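Local coordinates for protein cytosol aminopeptidase (Coxiella burnetii, PDB 3IJ3) that probably removes amino acids from the N-terminal end of peptides, as a manganese-dependent metalloaminopeptidase of the M17 family, at residues D350-L360 with I443-A452. Residues are numbered along the deposited sequence; the frame is centred on the assembly and turned at random.
Sequences DPDLIIDFSTL and IPWAHFDIFA
Asp356 OD2 accepts the indole N-H of Trp445 NE1 (2.8 Å) from the neighbouring strand; the oxygen lies near the indole plane, and the donor comes from the anti side of the carboxylate, 22° out of its plane. On Asp356 OD1, His447 ND1 is modelled as donating a very short hydrogen bond, a length to be treated as doubtful. Asp356 reaches them because its CG sits between the backbone N and the carbonyl carbon (chi1 80°). Beneath this trio, 353-359 and 445-450 run parallel in register, with backbone bonds such as Phe448 N to Asp356 O and Ser358 N to Phe448 O, each 2.8 Å. On the other face the rings of Phe357 and Phe448 lie side by side, planes 13° apart but slid until they barely overlap, and Ile355 CG2 meets the edge of Phe448 at CD2 (3.8 Å). Helices 275-289 and 470-481 pack on this apolar side. At the C-terminal end of strand 353-359, the Thr359 hydroxyl hydrogen-bonds Asp273 and its backbone O accepts from Lys250, both residues of the lithium site. If the short His447 contact is taken as a bond, two N-H donors would limit rotation of this buried carboxylate and probably stabilise its negative charge.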
loop_
_atom_site.group_PDB
_atom_site.type_symbol
_atom_site.label_atom_id
_atom_site.label_comp_id
_atom_site.label_asym_id
_atom_site.label_seq_id
_atom_site.Cartn_x
_atom_site.Cartn_y
_atom_site.Cartn_z
ATOM N N ASP A 350 -5.887 -37.146 29.642
ATOM C CA ASP A 350 -6.372 -36.436 30.830
ATOM C C ASP A 350 -5.174 -36.062 31.743
ATOM O O ASP A 350 -5.117 -36.437 32.924
ATOM C CB ASP A 350 -7.395 -37.273 31.611
ATOM C CG ASP A 350 -8.110 -36.460 32.676
ATOM O OD1 ASP A 350 -8.176 -35.216 32.528
ATOM O OD2 ASP A 350 -8.594 -37.055 33.662
ATOM N N PRO A 351 -4.209 -35.327 31.185
ATOM C CA PRO A 351 -3.023 -34.970 31.935
ATOM C C PRO A 351 -3.305 -33.996 33.061
ATOM O O PRO A 351 -4.352 -33.324 33.059
ATOM C CB PRO A 351 -2.110 -34.335 30.864
ATOM C CG PRO A 351 -3.029 -33.775 29.860
ATOM C CD PRO A 351 -4.257 -34.661 29.875
ATOM N N ASP A 352 -2.383 -33.920 34.023
ATOM C CA ASP A 352 -2.532 -32.992 35.149
ATOM C C ASP A 352 -2.359 -31.538 34.702
ATOM O O ASP A 352 -2.938 -30.623 35.303
ATOM C CB ASP A 352 -1.503 -33.306 36.237
ATOM C CG ASP A 352 -1.831 -32.658 37.566
ATOM O OD1 ASP A 352 -2.953 -32.868 38.066
ATOM O OD2 ASP A 352 -0.956 -32.004 38.170
ATOM N N LEU A 353 -1.569 -31.335 33.639
ATOM C CA LEU A 353 -1.261 -30.008 33.115
ATOM C C LEU A 353 -0.785 -30.074 31.675
ATOM O O LEU A 353 -0.071 -31.010 31.304
ATOM C CB LEU A 353 -0.104 -29.390 33.942
ATOM C CG LEU A 353 0.454 -28.044 33.472
ATOM C CD1 LEU A 353 -0.592 -26.944 33.656
ATOM C CD2 LEU A 353 1.735 -27.753 34.279
ATOM N N ILE A 354 -1.221 -29.110 30.876
ATOM C CA ILE A 354 -0.739 -28.940 29.503
ATOM C C ILE A 354 -0.201 -27.517 29.402
ATOM O O ILE A 354 -0.880 -26.576 29.833
ATOM C CB ILE A 354 -1.831 -29.101 28.424
ATOM C CG1 ILE A 354 -2.488 -30.477 28.526
ATOM C CG2 ILE A 354 -1.212 -28.842 26.991
ATOM C CD1 ILE A 354 -3.718 -30.670 27.582
ATOM N N ILE A 355 1.004 -27.347 28.855
ATOM C CA ILE A 355 1.548 -26.010 28.622
ATOM C C ILE A 355 2.001 -25.959 27.186
ATOM O O ILE A 355 2.757 -26.844 26.721
ATOM C CB ILE A 355 2.752 -25.660 29.502
ATOM C CG1 ILE A 355 2.386 -25.698 30.987
ATOM C CG2 ILE A 355 3.291 -24.241 29.124
ATOM C CD1 ILE A 355 3.552 -25.452 31.888
ATOM N N ASP A 356 1.508 -24.974 26.441
ATOM C CA ASP A 356 1.963 -24.777 25.059
ATOM C C ASP A 356 2.715 -23.457 24.891
ATOM O O ASP A 356 2.494 -22.483 25.622
ATOM C CB ASP A 356 0.864 -24.975 24.010
ATOM C CG ASP A 356 -0.044 -23.811 23.842
ATOM O OD1 ASP A 356 0.422 -22.768 23.303
ATOM O OD2 ASP A 356 -1.264 -23.966 24.131
ATOM N N PHE A 357 3.651 -23.476 23.948
ATOM C CA PHE A 357 4.480 -22.317 23.613
ATOM C C PHE A 357 4.332 -22.101 22.126
ATOM O O PHE A 357 4.514 -23.039 21.332
ATOM C CB PHE A 357 5.945 -22.563 23.922
ATOM C CG PHE A 357 6.245 -22.708 25.387
ATOM C CD1 PHE A 357 6.527 -21.589 26.155
ATOM C CD2 PHE A 357 6.264 -23.945 25.973
ATOM C CE1 PHE A 357 6.830 -21.712 27.497
ATOM C CE2 PHE A 357 6.540 -24.085 27.342
ATOM C CZ PHE A 357 6.830 -22.971 28.092
ATOM N N SER A 358 3.993 -20.884 21.761
ATOM C CA SER A 358 3.791 -20.530 20.378
ATOM C C SER A 358 4.364 -19.156 20.106
ATOM O O SER A 358 4.323 -18.296 20.942
ATOM C CB SER A 358 2.298 -20.545 20.086
ATOM O OG SER A 358 2.053 -20.360 18.718
ATOM N N THR A 359 4.957 -18.973 18.937
ATOM C CA THR A 359 5.494 -17.666 18.570
ATOM C C THR A 359 4.451 -16.800 17.890
ATOM O O THR A 359 3.596 -17.260 17.089
ATOM C CB THR A 359 6.710 -17.763 17.659
ATOM O OG1 THR A 359 6.451 -18.731 16.625
ATOM C CG2 THR A 359 7.942 -18.170 18.456
ATOM N N LEU A 360 4.533 -15.511 18.215
ATOM C CA LEU A 360 3.667 -14.488 17.647
ATOM C C LEU A 360 4.128 -14.101 16.266
ATOM O O LEU A 360 5.341 -14.016 16.040
ATOM C CB LEU A 360 3.782 -13.203 18.480
ATOM C CG LEU A 360 3.137 -13.234 19.838
ATOM C CD1 LEU A 360 3.589 -12.153 20.758
ATOM C CD2 LEU A 360 1.608 -13.196 19.600
ATOM N N ILE A 443 -9.181 -29.675 32.147
ATOM C CA ILE A 443 -7.756 -29.978 32.100
ATOM C C ILE A 443 -7.003 -28.652 32.251
ATOM O O ILE A 443 -7.140 -27.788 31.398
ATOM C CB ILE A 443 -7.376 -30.634 30.753
ATOM C CG1 ILE A 443 -8.123 -31.958 30.570
ATOM C CG2 ILE A 443 -5.861 -30.859 30.660
ATOM C CD1 ILE A 443 -8.022 -32.540 29.135
ATOM N N PRO A 444 -6.193 -28.499 33.313
ATOM C CA PRO A 444 -5.453 -27.224 33.486
ATOM C C PRO A 444 -4.525 -27.000 32.298
ATOM O O PRO A 444 -3.709 -27.867 31.971
ATOM C CB PRO A 444 -4.679 -27.446 34.790
ATOM C CG PRO A 444 -5.458 -28.453 35.501
ATOM C CD PRO A 444 -5.968 -29.392 34.460
ATOM N N TRP A 445 -4.688 -25.859 31.643
ATOM C CA TRP A 445 -3.936 -25.541 30.413
ATOM C C TRP A 445 -3.468 -24.093 30.362
ATOM O O TRP A 445 -4.263 -23.160 30.577
ATOM C CB TRP A 445 -4.844 -25.872 29.201
ATOM C CG TRP A 445 -4.403 -25.290 27.897
ATOM C CD1 TRP A 445 -3.244 -25.557 27.209
ATOM C CD2 TRP A 445 -5.139 -24.353 27.094
ATOM N NE1 TRP A 445 -3.203 -24.808 26.032
ATOM C CE2 TRP A 445 -4.360 -24.072 25.943
ATOM C CE3 TRP A 445 -6.380 -23.715 27.240
ATOM C CZ2 TRP A 445 -4.782 -23.183 24.951
ATOM C CZ3 TRP A 445 -6.791 -22.805 26.227
ATOM C CH2 TRP A 445 -5.980 -22.560 25.115
ATOM N N ALA A 446 -2.179 -23.905 30.054
ATOM C CA ALA A 446 -1.585 -22.593 29.907
ATOM C C ALA A 446 -0.996 -22.519 28.495
ATOM O O ALA A 446 -0.374 -23.483 28.020
ATOM C CB ALA A 446 -0.461 -22.334 30.964
ATOM N N HIS A 447 -1.234 -21.396 27.836
ATOM C CA HIS A 447 -0.733 -21.122 26.486
ATOM C C HIS A 447 0.089 -19.852 26.543
ATOM O O HIS A 447 -0.394 -18.804 27.005
ATOM C CB HIS A 447 -1.917 -20.961 25.537
ATOM C CG HIS A 447 -1.598 -20.253 24.258
ATOM N ND1 HIS A 447 -0.888 -20.838 23.232
ATOM C CD2 HIS A 447 -1.971 -19.031 23.807
ATOM C CE1 HIS A 447 -0.768 -19.975 22.242
ATOM N NE2 HIS A 447 -1.442 -18.884 22.551
ATOM N N PHE A 448 1.321 -19.945 26.047
ATOM C CA PHE A 448 2.226 -18.840 26.005
ATOM C C PHE A 448 2.464 -18.377 24.569
ATOM O O PHE A 448 2.821 -19.203 23.685
ATOM C CB PHE A 448 3.598 -19.200 26.597
ATOM C CG PHE A 448 3.605 -19.287 28.074
ATOM C CD1 PHE A 448 3.862 -18.163 28.835
ATOM C CD2 PHE A 448 3.354 -20.479 28.717
ATOM C CE1 PHE A 448 3.860 -18.242 30.221
ATOM C CE2 PHE A 448 3.360 -20.558 30.112
ATOM C CZ PHE A 448 3.607 -19.448 30.847
ATOM N N ASP A 449 2.226 -17.093 24.328
ATOM C CA ASP A 449 2.537 -16.463 23.037
ATOM C C ASP A 449 3.820 -15.702 23.317
ATOM O O ASP A 449 3.865 -14.819 24.201
ATOM C CB ASP A 449 1.449 -15.519 22.562
ATOM C CG ASP A 449 0.236 -16.243 22.063
ATOM O OD1 ASP A 449 0.410 -17.334 21.500
ATOM O OD2 ASP A 449 -0.893 -15.707 22.225
ATOM N N ILE A 450 4.869 -16.054 22.590
ATOM C CA ILE A 450 6.186 -15.436 22.801
ATOM C C ILE A 450 6.802 -14.900 21.503
ATOM O O ILE A 450 6.472 -15.384 20.414
ATOM C CB ILE A 450 7.159 -16.490 23.406
ATOM C CG1 ILE A 450 7.324 -17.674 22.447
ATOM C CG2 ILE A 450 6.680 -16.986 24.773
ATOM C CD1 ILE A 450 8.373 -18.708 22.895
ATOM N N PHE A 451 7.684 -13.918 21.623
ATOM C CA PHE A 451 8.340 -13.368 20.426
ATOM C C PHE A 451 9.642 -14.164 20.104
ATOM O O PHE A 451 10.009 -14.318 18.940
ATOM C CB PHE A 451 8.560 -11.878 20.627
ATOM C CG PHE A 451 9.105 -11.175 19.425
ATOM C CD1 PHE A 451 8.348 -11.040 18.291
ATOM C CD2 PHE A 451 10.352 -10.596 19.453
ATOM C CE1 PHE A 451 8.845 -10.391 17.176
ATOM C CE2 PHE A 451 10.832 -9.928 18.338
ATOM C CZ PHE A 451 10.077 -9.836 17.215
ATOM N N ALA A 452 10.324 -14.648 21.148
ATOM C CA ALA A 452 11.500 -15.520 21.025
ATOM C C ALA A 452 12.671 -14.920 20.277
ATOM O O ALA A 452 13.429 -15.644 19.661
ATOM C CB ALA A 452 11.089 -16.871 20.374
#